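PDB 3VSN: Non-sulfated chondroitin lyase E66 from Autographa californica nucleopolyhedrovirus, which cleaves non-sulfated chondroitin as a lyase of the viral envelope, is essential for oral infectivity and may digest the peritrophic matrix barrier of the host midgut. Local coordinates for residues A365-N370 with Y554-E559; K333-S338 with T446-H451; W37-L42 with I151-N156; I28-N33 with S202-G207. One frame throughout, in Å; residues are numbered along the deposited sequence.

Interaction 1 of 4, residues A365-N370 with Y554-E559; sequences ARRIWN and YKLNVE
Ile-368 and Leu-556 carry the apolar centre of this contact, with 69 and 62 Å² buried, and their side chains overlap head to tail. CD1 of Ile-368 lies 4.0 Å from CB of Leu-556 and reaches on to CG2 of Val-558 at 4.4 Å. The chi1 of 62° sets CG1 of Ile-368 between its backbone N and carbonyl carbon, and the extended chi2 then carries CD1 to the backbone of 556-558. Asn-370, with 47 Å² buried, lies across Val-558, its ND2 3.4 Å from CG1 of Val-558. That amide is held by polar partners: OD1 takes the backbone N of Arg-372, while ND2 gives to the O of Gly-508 and to a water that also bonds the O of Glu-559. At the other end the hydroxyl of Tyr-554 donates to the O of Arg-366 at 3.1 Å, in the carbonyl plane on a lone pair, with a C=O...donor angle of 136°. The two short strands run nearly parallel, 13° apart, yet their axes are 7.8 Å from each other, and the link is made by side chains. Strand 367-370 is the outermost of its antiparallel sheet, beside 335-340, whereas 550-558 sits inside a second antiparallel sheet between 452-461 and 509-513; Met-453 and Phe-448 also touch Ile-368.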
# COMPACT_ATOMS: atom_id res chain seq x y z
N ALA A 365 -9.56 -3.64 -9.27
CA ALA A 365 -9.67 -2.20 -8.99
C ALA A 365 -8.97 -1.42 -10.11
O ALA A 365 -7.78 -1.61 -10.36
CB ALA A 365 -9.06 -1.86 -7.64
N ARG A 366 -9.74 -0.56 -10.77
CA ARG A 366 -9.24 0.32 -11.83
C ARG A 366 -9.81 1.70 -11.56
O ARG A 366 -10.82 2.09 -12.14
CB ARG A 366 -9.66 -0.19 -13.22
CG ARG A 366 -9.27 -1.63 -13.53
CD ARG A 366 -7.76 -1.78 -13.69
NE ARG A 366 -7.40 -3.10 -14.21
CZ ARG A 366 -7.10 -4.15 -13.44
NH1 ARG A 366 -7.12 -4.05 -12.11
NH2 ARG A 366 -6.79 -5.30 -14.01
N ARG A 367 -9.15 2.43 -10.67
CA ARG A 367 -9.72 3.63 -10.07
C ARG A 367 -8.66 4.70 -9.86
O ARG A 367 -7.49 4.40 -9.59
CB ARG A 367 -10.41 3.27 -8.74
CG ARG A 367 -10.87 4.44 -7.88
CD ARG A 367 -12.10 5.16 -8.44
NE ARG A 367 -12.36 6.37 -7.66
CZ ARG A 367 -13.10 6.41 -6.54
NH1 ARG A 367 -13.67 5.30 -6.07
NH2 ARG A 367 -13.26 7.56 -5.90
N ILE A 368 -9.07 5.95 -10.03
CA ILE A 368 -8.27 7.09 -9.62
C ILE A 368 -9.01 7.77 -8.47
O ILE A 368 -10.24 7.81 -8.45
CB ILE A 368 -7.98 8.08 -10.78
CG1 ILE A 368 -9.28 8.69 -11.33
CG2 ILE A 368 -7.18 7.38 -11.87
CD1 ILE A 368 -9.07 9.67 -12.48
N TRP A 369 -8.24 8.27 -7.51
CA TRP A 369 -8.81 8.97 -6.38
C TRP A 369 -8.34 10.39 -6.40
O TRP A 369 -7.13 10.64 -6.39
CB TRP A 369 -8.41 8.30 -5.07
CG TRP A 369 -9.05 6.95 -4.83
CD1 TRP A 369 -10.27 6.68 -4.22
CD2 TRP A 369 -8.51 5.63 -5.19
NE1 TRP A 369 -10.51 5.33 -4.18
CE2 TRP A 369 -9.50 4.64 -4.74
CE3 TRP A 369 -7.34 5.19 -5.81
CZ2 TRP A 369 -9.31 3.28 -4.91
CZ3 TRP A 369 -7.17 3.81 -5.98
CH2 TRP A 369 -8.13 2.88 -5.54
N ASN A 370 -9.29 11.31 -6.44
CA ASN A 370 -9.01 12.74 -6.37
C ASN A 370 -8.29 13.04 -5.05
O ASN A 370 -8.80 12.70 -3.98
CB ASN A 370 -10.32 13.53 -6.47
CG ASN A 370 -10.10 15.02 -6.68
OD1 ASN A 370 -9.30 15.65 -5.98
ND2 ASN A 370 -10.82 15.59 -7.64
N TYR A 554 -14.44 2.27 -20.44
CA TYR A 554 -14.82 3.54 -19.84
C TYR A 554 -13.58 4.37 -19.51
O TYR A 554 -12.46 3.87 -19.58
CB TYR A 554 -15.66 3.30 -18.57
CG TYR A 554 -14.89 2.67 -17.43
CD1 TYR A 554 -14.26 3.46 -16.47
CD2 TYR A 554 -14.81 1.28 -17.30
CE1 TYR A 554 -13.55 2.89 -15.42
CE2 TYR A 554 -14.11 0.70 -16.25
CZ TYR A 554 -13.48 1.51 -15.32
OH TYR A 554 -12.78 0.94 -14.27
N LYS A 555 -13.80 5.62 -19.14
CA LYS A 555 -12.71 6.45 -18.62
C LYS A 555 -13.18 7.22 -17.40
O LYS A 555 -14.38 7.49 -17.24
CB LYS A 555 -12.14 7.38 -19.69
CG LYS A 555 -13.01 8.57 -20.03
CD LYS A 555 -12.23 9.64 -20.80
CE LYS A 555 -13.07 10.90 -20.89
NZ LYS A 555 -12.60 11.86 -21.93
N LEU A 556 -12.23 7.57 -16.55
CA LEU A 556 -12.48 8.42 -15.40
C LEU A 556 -11.65 9.69 -15.56
O LEU A 556 -10.53 9.63 -16.08
CB LEU A 556 -12.11 7.70 -14.10
CG LEU A 556 -12.83 6.38 -13.74
CD1 LEU A 556 -12.25 5.78 -12.46
CD2 LEU A 556 -14.33 6.56 -13.61
N ASN A 557 -12.20 10.83 -15.14
CA ASN A 557 -11.50 12.11 -15.10
C ASN A 557 -11.55 12.68 -13.72
O ASN A 557 -12.54 12.48 -13.01
CB ASN A 557 -12.20 13.15 -15.98
CG ASN A 557 -12.00 12.92 -17.44
OD1 ASN A 557 -10.87 12.74 -17.91
ND2 ASN A 557 -13.08 12.95 -18.19
N VAL A 558 -10.52 13.42 -13.34
CA VAL A 558 -10.59 14.30 -12.19
C VAL A 558 -11.63 15.37 -12.51
O VAL A 558 -11.59 15.98 -13.59
CB VAL A 558 -9.23 14.97 -11.87
CG1 VAL A 558 -9.37 15.94 -10.70
CG2 VAL A 558 -8.18 13.91 -11.55
N GLU A 559 -12.56 15.59 -11.59
CA GLU A 559 -13.60 16.60 -11.77
C GLU A 559 -12.97 17.96 -12.07
O GLU A 559 -12.03 18.38 -11.40
CB GLU A 559 -14.49 16.70 -10.52
CG GLU A 559 -15.71 17.60 -10.72
CD GLU A 559 -16.67 17.58 -9.55
OE1 GLU A 559 -16.32 17.04 -8.47
OE2 GLU A 559 -17.78 18.11 -9.71
O HOH W 1 -11.20 18.34 -8.59

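Interaction 2 of 4, residues K333-S338 with T446-H451; sequences KTYYGS and TLFYDH
Tyr-335 and Phe-448 fill the tight, buried part of this contact, with 87 and 76 Å² of their own surface buried. The phenol ring points from strand 335-338 at strand 446-449, and its OH donates to the O of Tyr-449 at 2.7 Å, from 35° above the carbonyl plane. With chi1 at 79°, CG of Tyr-335 is directed over its own backbone. The flank of the ring packs on Phe-448, CE2 of Tyr-335 lying 4.0 Å from CD1 of Phe-448. The phenyl ring in turn presses on bare backbone: CZ of Phe-448 comes within 3.5 Å of the N of Ser-338, and the O of Gly-337 stands over one ring face. At Gly-337 the ring meets main chain alone, CE1 of Phe-448 lying 3.9 Å from CA of Gly-337. The other end is more open to solvent and rests on one polar pair. There OG1 of Thr-334 meets ND1 of His-451 at 2.8 Å, at the edge of the imidazole and in its plane, in a hydrogen bond whose donor could be either residue. A cis peptide bond precedes His-451, and its ring also meets that of His-561. With strand axes 8.7 Å apart and directions differing by 158°, the two strands face each other from different antiparallel sheets, as in a beta-sandwich, the architecture that accompanies the alpha/alpha toroid of this lyase.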
# COMPACT_ATOMS: atom_id res chain seq x y z
N LYS A 333 -0.54 16.00 -9.46
CA LYS A 333 -1.02 17.12 -8.65
C LYS A 333 -2.50 16.94 -8.26
O LYS A 333 -2.95 17.51 -7.27
CB LYS A 333 -0.82 18.44 -9.39
CG LYS A 333 0.65 18.82 -9.60
CD LYS A 333 0.80 20.11 -10.39
CE LYS A 333 2.27 20.37 -10.70
NZ LYS A 333 2.46 21.55 -11.58
N THR A 334 -3.23 16.15 -9.03
CA THR A 334 -4.69 16.03 -8.85
C THR A 334 -5.19 14.66 -8.39
O THR A 334 -6.26 14.58 -7.77
CB THR A 334 -5.46 16.43 -10.13
OG1 THR A 334 -5.03 15.62 -11.23
CG2 THR A 334 -5.24 17.91 -10.46
N TYR A 335 -4.45 13.60 -8.68
CA TYR A 335 -4.91 12.26 -8.30
C TYR A 335 -3.83 11.24 -7.94
O TYR A 335 -2.65 11.42 -8.24
CB TYR A 335 -5.88 11.68 -9.35
CG TYR A 335 -5.27 11.10 -10.62
CD1 TYR A 335 -5.18 11.86 -11.79
CD2 TYR A 335 -4.83 9.77 -10.67
CE1 TYR A 335 -4.65 11.33 -12.96
CE2 TYR A 335 -4.30 9.23 -11.83
CZ TYR A 335 -4.22 10.01 -12.97
OH TYR A 335 -3.70 9.47 -14.13
N TYR A 336 -4.26 10.19 -7.25
CA TYR A 336 -3.48 8.98 -7.05
C TYR A 336 -4.21 7.87 -7.79
O TYR A 336 -5.42 7.69 -7.60
CB TYR A 336 -3.37 8.64 -5.55
CG TYR A 336 -2.88 7.23 -5.27
CD1 TYR A 336 -1.52 6.94 -5.19
CD2 TYR A 336 -3.79 6.18 -5.10
CE1 TYR A 336 -1.07 5.65 -4.94
CE2 TYR A 336 -3.35 4.89 -4.86
CZ TYR A 336 -1.99 4.63 -4.77
OH TYR A 336 -1.56 3.34 -4.53
N GLY A 337 -3.50 7.15 -8.64
CA GLY A 337 -4.07 6.00 -9.34
C GLY A 337 -3.10 4.84 -9.29
O GLY A 337 -1.89 5.05 -9.33
N SER A 338 -3.62 3.61 -9.22
CA SER A 338 -2.75 2.43 -9.21
C SER A 338 -3.47 1.19 -9.70
O SER A 338 -4.67 1.02 -9.48
CB SER A 338 -2.20 2.20 -7.80
OG SER A 338 -1.20 1.19 -7.79
N THR A 446 -5.18 -0.65 -19.17
CA THR A 446 -5.37 0.58 -18.40
C THR A 446 -4.33 1.62 -18.79
O THR A 446 -3.16 1.29 -18.95
CB THR A 446 -5.27 0.33 -16.88
OG1 THR A 446 -5.93 -0.89 -16.54
CG2 THR A 446 -5.90 1.48 -16.09
N LEU A 447 -4.77 2.87 -18.96
CA LEU A 447 -3.85 3.97 -19.20
C LEU A 447 -4.11 5.12 -18.23
O LEU A 447 -5.23 5.64 -18.18
CB LEU A 447 -3.95 4.45 -20.66
CG LEU A 447 -3.09 5.66 -21.06
CD1 LEU A 447 -1.61 5.31 -21.11
CD2 LEU A 447 -3.56 6.21 -22.40
N PHE A 448 -3.09 5.50 -17.47
CA PHE A 448 -3.14 6.69 -16.61
C PHE A 448 -2.46 7.85 -17.33
O PHE A 448 -1.40 7.68 -17.94
CB PHE A 448 -2.43 6.46 -15.27
CG PHE A 448 -3.09 5.44 -14.37
CD1 PHE A 448 -4.32 5.71 -13.76
CD2 PHE A 448 -2.47 4.23 -14.10
CE1 PHE A 448 -4.92 4.77 -12.93
CE2 PHE A 448 -3.06 3.29 -13.26
CZ PHE A 448 -4.29 3.56 -12.68
N TYR A 449 -3.07 9.04 -17.24
CA TYR A 449 -2.53 10.26 -17.84
C TYR A 449 -3.04 11.47 -17.06
O TYR A 449 -3.84 11.32 -16.14
CB TYR A 449 -2.96 10.35 -19.32
CG TYR A 449 -4.46 10.36 -19.49
CD1 TYR A 449 -5.18 9.16 -19.58
CD2 TYR A 449 -5.17 11.56 -19.52
CE1 TYR A 449 -6.56 9.17 -19.71
CE2 TYR A 449 -6.55 11.57 -19.64
CZ TYR A 449 -7.24 10.38 -19.75
OH TYR A 449 -8.61 10.40 -19.89
N ASP A 450 -2.59 12.68 -17.40
CA ASP A 450 -3.15 13.88 -16.79
C ASP A 450 -4.36 14.33 -17.63
O ASP A 450 -4.17 14.70 -18.78
CB ASP A 450 -2.10 15.01 -16.73
CG ASP A 450 -0.86 14.62 -15.93
OD1 ASP A 450 -0.97 13.91 -14.92
OD2 ASP A 450 0.24 15.07 -16.30
N HIS A 451 -5.59 14.31 -17.11
CA HIS A 451 -5.95 13.98 -15.72
C HIS A 451 -7.01 12.92 -15.67
O HIS A 451 -8.15 13.17 -15.24
CB HIS A 451 -6.47 15.23 -15.02
CG HIS A 451 -5.48 16.37 -14.96
ND1 HIS A 451 -4.77 16.64 -13.85
CD2 HIS A 451 -5.12 17.32 -15.91
CE1 HIS A 451 -3.97 17.70 -14.08
NE2 HIS A 451 -4.19 18.12 -15.34

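Interaction 3 of 4, residues W37-L42 with I151-N156; sequences WFKNNL and ITIVLN
The phenyl ring of Phe-38 carries CD1 of Ile-153 over one face, in a CH-pi contact 3.7 Å from the centroid and 15° off the ring normal. The second branch of the isoleucine reaches the same ring near its attachment side, CG2 of Ile-153 lying 3.4 Å from CD1 of Phe-38. Both branches are thus engaged, and the isoleucine lies crosswise to the phenylalanine. With chi1 at -176°, CG of Phe-38 stands anti to the backbone N, which turns the ring toward helix 138-154. The other flat group is the amide of Asn-156. Its OD1 accepts from NZ of Lys-39 at 2.8 Å, in the carbonyl plane on a lone pair, with a C=O...donor angle of 133°, while its ND2 bonds OE1 of Glu-35. The amide is therefore gripped at both ends by residues of helix 29-48. Lys-39 arrives from the opposite direction; a bend at chi3 brings NZ round, and on the way its CG passes 3.8 Å from CG2 of Ile-153. One turn further along, CD2 of Leu-42 touches CG1 of Val-154 at 3.5 Å, an apolar contact made across rather than along the side chains. Helix 29-48 so packs on the C-terminal end of helix 138-154, while Asn-93 of helix 75-93 touches both Lys-39 and Leu-42, and Tyr-201 of helix 189-205 lies against Ile-153.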
# COMPACT_ATOMS: atom_id res chain seq x y z
N TRP A 37 18.43 14.72 19.33
CA TRP A 37 17.87 14.27 18.06
C TRP A 37 16.51 13.66 18.26
O TRP A 37 15.59 13.91 17.48
CB TRP A 37 18.84 13.30 17.39
CG TRP A 37 18.30 12.61 16.15
CD1 TRP A 37 18.42 13.03 14.82
CD2 TRP A 37 17.57 11.34 16.09
NE1 TRP A 37 17.81 12.13 13.98
CE2 TRP A 37 17.28 11.10 14.67
CE3 TRP A 37 17.13 10.42 17.04
CZ2 TRP A 37 16.59 9.98 14.25
CZ3 TRP A 37 16.43 9.29 16.60
CH2 TRP A 37 16.17 9.08 15.23
N PHE A 38 16.35 12.87 19.32
CA PHE A 38 15.08 12.22 19.66
C PHE A 38 13.97 13.25 19.88
O PHE A 38 12.88 13.13 19.31
CB PHE A 38 15.25 11.32 20.90
CG PHE A 38 14.02 10.54 21.27
CD1 PHE A 38 12.98 11.13 21.99
CD2 PHE A 38 13.90 9.19 20.92
CE1 PHE A 38 11.85 10.41 22.34
CE2 PHE A 38 12.77 8.47 21.26
CZ PHE A 38 11.75 9.08 21.98
N LYS A 39 14.26 14.26 20.70
CA LYS A 39 13.31 15.32 20.99
C LYS A 39 13.00 16.18 19.77
O LYS A 39 11.86 16.58 19.57
CB LYS A 39 13.81 16.19 22.15
CG LYS A 39 13.84 15.46 23.48
CD LYS A 39 14.70 16.19 24.50
CE LYS A 39 14.03 17.47 24.98
NZ LYS A 39 14.98 18.28 25.79
N ASN A 40 14.03 16.46 18.97
CA ASN A 40 13.86 17.22 17.73
C ASN A 40 12.92 16.53 16.74
O ASN A 40 12.16 17.19 16.04
CB ASN A 40 15.22 17.46 17.05
CG ASN A 40 16.02 18.57 17.71
OD1 ASN A 40 15.52 19.30 18.56
ND2 ASN A 40 17.28 18.70 17.31
N ASN A 41 12.97 15.20 16.71
CA ASN A 41 12.27 14.43 15.69
C ASN A 41 11.06 13.65 16.20
O ASN A 41 10.42 12.93 15.42
CB ASN A 41 13.25 13.48 15.00
CG ASN A 41 14.32 14.22 14.21
OD1 ASN A 41 15.49 14.26 14.59
ND2 ASN A 41 13.92 14.82 13.10
N LEU A 42 10.73 13.81 17.48
CA LEU A 42 9.67 13.01 18.11
C LEU A 42 8.30 13.12 17.42
O LEU A 42 7.69 12.10 17.10
CB LEU A 42 9.53 13.30 19.62
CG LEU A 42 8.51 12.45 20.38
CD1 LEU A 42 8.71 10.96 20.17
CD2 LEU A 42 8.52 12.78 21.87
N ILE A 151 9.46 8.61 28.09
CA ILE A 151 9.37 9.40 29.33
C ILE A 151 10.74 9.94 29.74
O ILE A 151 10.90 11.14 29.96
CB ILE A 151 8.69 8.62 30.48
CG1 ILE A 151 7.21 8.39 30.15
CG2 ILE A 151 8.81 9.38 31.80
CD1 ILE A 151 6.43 7.59 31.18
N THR A 152 11.74 9.06 29.79
CA THR A 152 13.10 9.44 30.17
C THR A 152 13.67 10.56 29.29
O THR A 152 14.21 11.54 29.81
CB THR A 152 14.05 8.22 30.17
OG1 THR A 152 13.56 7.23 31.08
CG2 THR A 152 15.47 8.62 30.59
N ILE A 153 13.53 10.44 27.98
CA ILE A 153 14.10 11.43 27.07
C ILE A 153 13.36 12.77 27.10
O ILE A 153 13.99 13.82 27.25
CB ILE A 153 14.27 10.90 25.63
CG1 ILE A 153 15.16 9.66 25.63
CG2 ILE A 153 14.86 11.98 24.72
CD1 ILE A 153 15.28 8.95 24.29
N VAL A 154 12.03 12.76 26.98
CA VAL A 154 11.30 14.05 26.95
C VAL A 154 11.43 14.85 28.25
O VAL A 154 11.29 16.07 28.25
CB VAL A 154 9.82 13.93 26.52
CG1 VAL A 154 9.70 13.21 25.18
CG2 VAL A 154 8.96 13.24 27.59
N LEU A 155 11.72 14.15 29.35
CA LEU A 155 11.90 14.79 30.65
C LEU A 155 13.37 15.06 30.99
O LEU A 155 13.70 15.39 32.13
CB LEU A 155 11.25 13.94 31.77
CG LEU A 155 9.74 13.71 31.75
CD1 LEU A 155 9.29 12.94 32.98
CD2 LEU A 155 8.97 15.02 31.64
N ASN A 156 14.25 14.95 29.99
CA ASN A 156 15.70 15.01 30.23
C ASN A 156 16.25 16.33 30.78
O ASN A 156 17.37 16.37 31.28
CB ASN A 156 16.50 14.53 29.00
CG ASN A 156 16.56 15.57 27.88
OD1 ASN A 156 15.76 16.51 27.83
ND2 ASN A 156 17.50 15.39 26.97

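Interaction 4 of 4, residues I28-N33 with S202-G207; sequences IQELQN and SQMLRG. Unlike the reference sequence in segment 202-207: Met-204 (reference Ile).
Met-204 meets 28-33 at its two ends, CB and CE. Its CB lies 4.1 Å from CD1 of Leu-31. From there CG, anti to the carbonyl carbon at chi1 -65°, and SD, extended at chi2, carry the chain away from the 202-205 helix without any approach under 4.2 Å to 28-33. At chi3 (79°) the chain bends, and the terminal CE settles against the backbone of the other helix, 3.8 Å from the O of Glu-30 and 4.0 Å from CA of Leu-31. The methyl also sits 4.2 Å from CG of Glu-30. Leu-31 is the main counterpart: each of the two residues gives up 74 Å². Besides CB of Met-204, its CD1 touches CD2 of Leu-205, also at 4.1 Å, and the chains meet at a slant in both cases. Near the chain start the contact thins out, with only CD1 of Ile-28 approaching the O of Gly-207 at 4.4 Å. That glycine, at positive phi, closes the helix in a Schellman motif, and its N bonds back to the O of Met-204. Around the pair, Tyr-161 touches both Leu-31 and Leu-205. No hydrogen bond joins 28-33 to 202-207, and the polar end of Glu-30 turns instead to the backbone N of Leu-210. The chemistry is accordingly van der Waals contact of aliphatic carbons and a thioether methyl, the latter against a helix backbone, which implies non-directional apolar packing centred on Leu-31 and Met-204, thinning to an exposed edge at Ile-28 and Gly-207.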
# COMPACT_ATOMS: atom_id res chain seq x y z
N ILE A 28 28.34 12.03 28.59
CA ILE A 28 28.79 11.64 27.22
C ILE A 28 28.08 12.44 26.12
O ILE A 28 26.87 12.71 26.19
CB ILE A 28 28.71 10.11 26.98
CG1 ILE A 28 30.12 9.52 26.83
CG2 ILE A 28 27.90 9.76 25.74
CD1 ILE A 28 30.15 8.05 26.42
N GLN A 29 28.87 12.83 25.12
CA GLN A 29 28.41 13.56 23.95
C GLN A 29 27.38 12.77 23.16
O GLN A 29 26.34 13.30 22.78
CB GLN A 29 29.61 13.88 23.04
CG GLN A 29 30.56 14.93 23.59
CD GLN A 29 30.11 16.34 23.28
OE1 GLN A 29 29.15 16.84 23.87
NE2 GLN A 29 30.79 16.98 22.34
N GLU A 30 27.69 11.49 22.92
CA GLU A 30 26.84 10.58 22.16
C GLU A 30 25.41 10.53 22.72
O GLU A 30 24.44 10.66 21.98
CB GLU A 30 27.46 9.19 22.15
CG GLU A 30 27.17 8.35 20.92
CD GLU A 30 28.09 7.16 20.81
OE1 GLU A 30 27.97 6.22 21.62
OE2 GLU A 30 28.94 7.16 19.89
N LEU A 31 25.31 10.35 24.04
CA LEU A 31 24.02 10.27 24.72
C LEU A 31 23.23 11.57 24.60
O LEU A 31 22.05 11.55 24.25
CB LEU A 31 24.20 9.89 26.20
CG LEU A 31 22.95 9.81 27.09
CD1 LEU A 31 21.97 8.76 26.59
CD2 LEU A 31 23.34 9.52 28.53
N GLN A 32 23.88 12.69 24.89
CA GLN A 32 23.23 14.00 24.83
C GLN A 32 22.79 14.35 23.40
O GLN A 32 21.70 14.90 23.20
CB GLN A 32 24.11 15.09 25.43
CG GLN A 32 24.25 14.95 26.94
CD GLN A 32 25.25 15.92 27.56
OE1 GLN A 32 26.07 16.52 26.86
NE2 GLN A 32 25.19 16.06 28.88
N ASN A 33 23.62 14.01 22.42
CA ASN A 33 23.28 14.21 21.01
C ASN A 33 22.08 13.36 20.56
O ASN A 33 21.23 13.83 19.81
CB ASN A 33 24.48 13.94 20.10
CG ASN A 33 25.60 14.96 20.28
OD1 ASN A 33 25.39 16.07 20.78
ND2 ASN A 33 26.80 14.59 19.85
N SER A 202 18.89 2.07 26.37
CA SER A 202 19.19 1.61 27.73
C SER A 202 20.69 1.34 27.92
O SER A 202 21.25 1.64 28.97
CB SER A 202 18.35 0.39 28.13
OG SER A 202 18.77 -0.79 27.47
N GLN A 203 21.33 0.79 26.88
CA GLN A 203 22.78 0.56 26.90
C GLN A 203 23.58 1.87 26.88
O GLN A 203 24.63 1.97 27.53
CB GLN A 203 23.20 -0.36 25.76
CG GLN A 203 22.86 -1.82 25.97
CD GLN A 203 23.73 -2.49 27.03
OE1 GLN A 203 23.47 -2.39 28.22
NE2 GLN A 203 24.77 -3.19 26.58
N MET A 204 23.08 2.86 26.16
CA MET A 204 23.71 4.19 26.14
C MET A 204 23.63 4.84 27.52
O MET A 204 24.58 5.49 27.96
CB MET A 204 23.06 5.08 25.09
CG MET A 204 23.27 4.60 23.66
SD MET A 204 22.35 5.61 22.48
CE MET A 204 23.42 7.04 22.37
N LEU A 205 22.49 4.66 28.20
CA LEU A 205 22.32 5.15 29.57
C LEU A 205 23.30 4.49 30.56
O LEU A 205 23.70 5.12 31.54
CB LEU A 205 20.88 4.93 30.05
CG LEU A 205 19.78 5.84 29.48
CD1 LEU A 205 18.43 5.34 29.97
CD2 LEU A 205 19.98 7.30 29.87
N ARG A 206 23.66 3.24 30.28
CA ARG A 206 24.64 2.50 31.08
C ARG A 206 26.08 2.90 30.75
O ARG A 206 27.02 2.45 31.41
CB ARG A 206 24.45 0.99 30.91
CG ARG A 206 23.13 0.47 31.45
CD ARG A 206 22.99 -1.04 31.30
NE ARG A 206 21.61 -1.43 31.56
CZ ARG A 206 20.69 -1.65 30.62
NH1 ARG A 206 21.01 -1.55 29.34
NH2 ARG A 206 19.46 -1.98 30.97
N GLY A 207 26.26 3.73 29.73
CA GLY A 207 27.57 4.26 29.38
C GLY A 207 28.31 3.57 28.25
O GLY A 207 29.44 3.95 27.93

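Overall arrangement
Along the chain the contacts fall into two groups. Interactions 3 and 4 come first, both on helix 29-48 in the N-terminal helical region, their centres 13 Å apart; the segments of interaction 3 lie between those of interaction 4. Interactions 1 and 2 follow, their segments alternating in sequence and their centres 7 Å apart. They bridge the same two sheets: 335-340 and 367-370 are neighbours in one, and Trp-369 N lies 2.9 Å from Tyr-336 O, a probable hydrogen bond. Centres of interactions 1 and 4 are 52 Å apart, on opposite sides of the chain's centre. The first pair thus lies within the helical region and the second joins two sheets of the beta region.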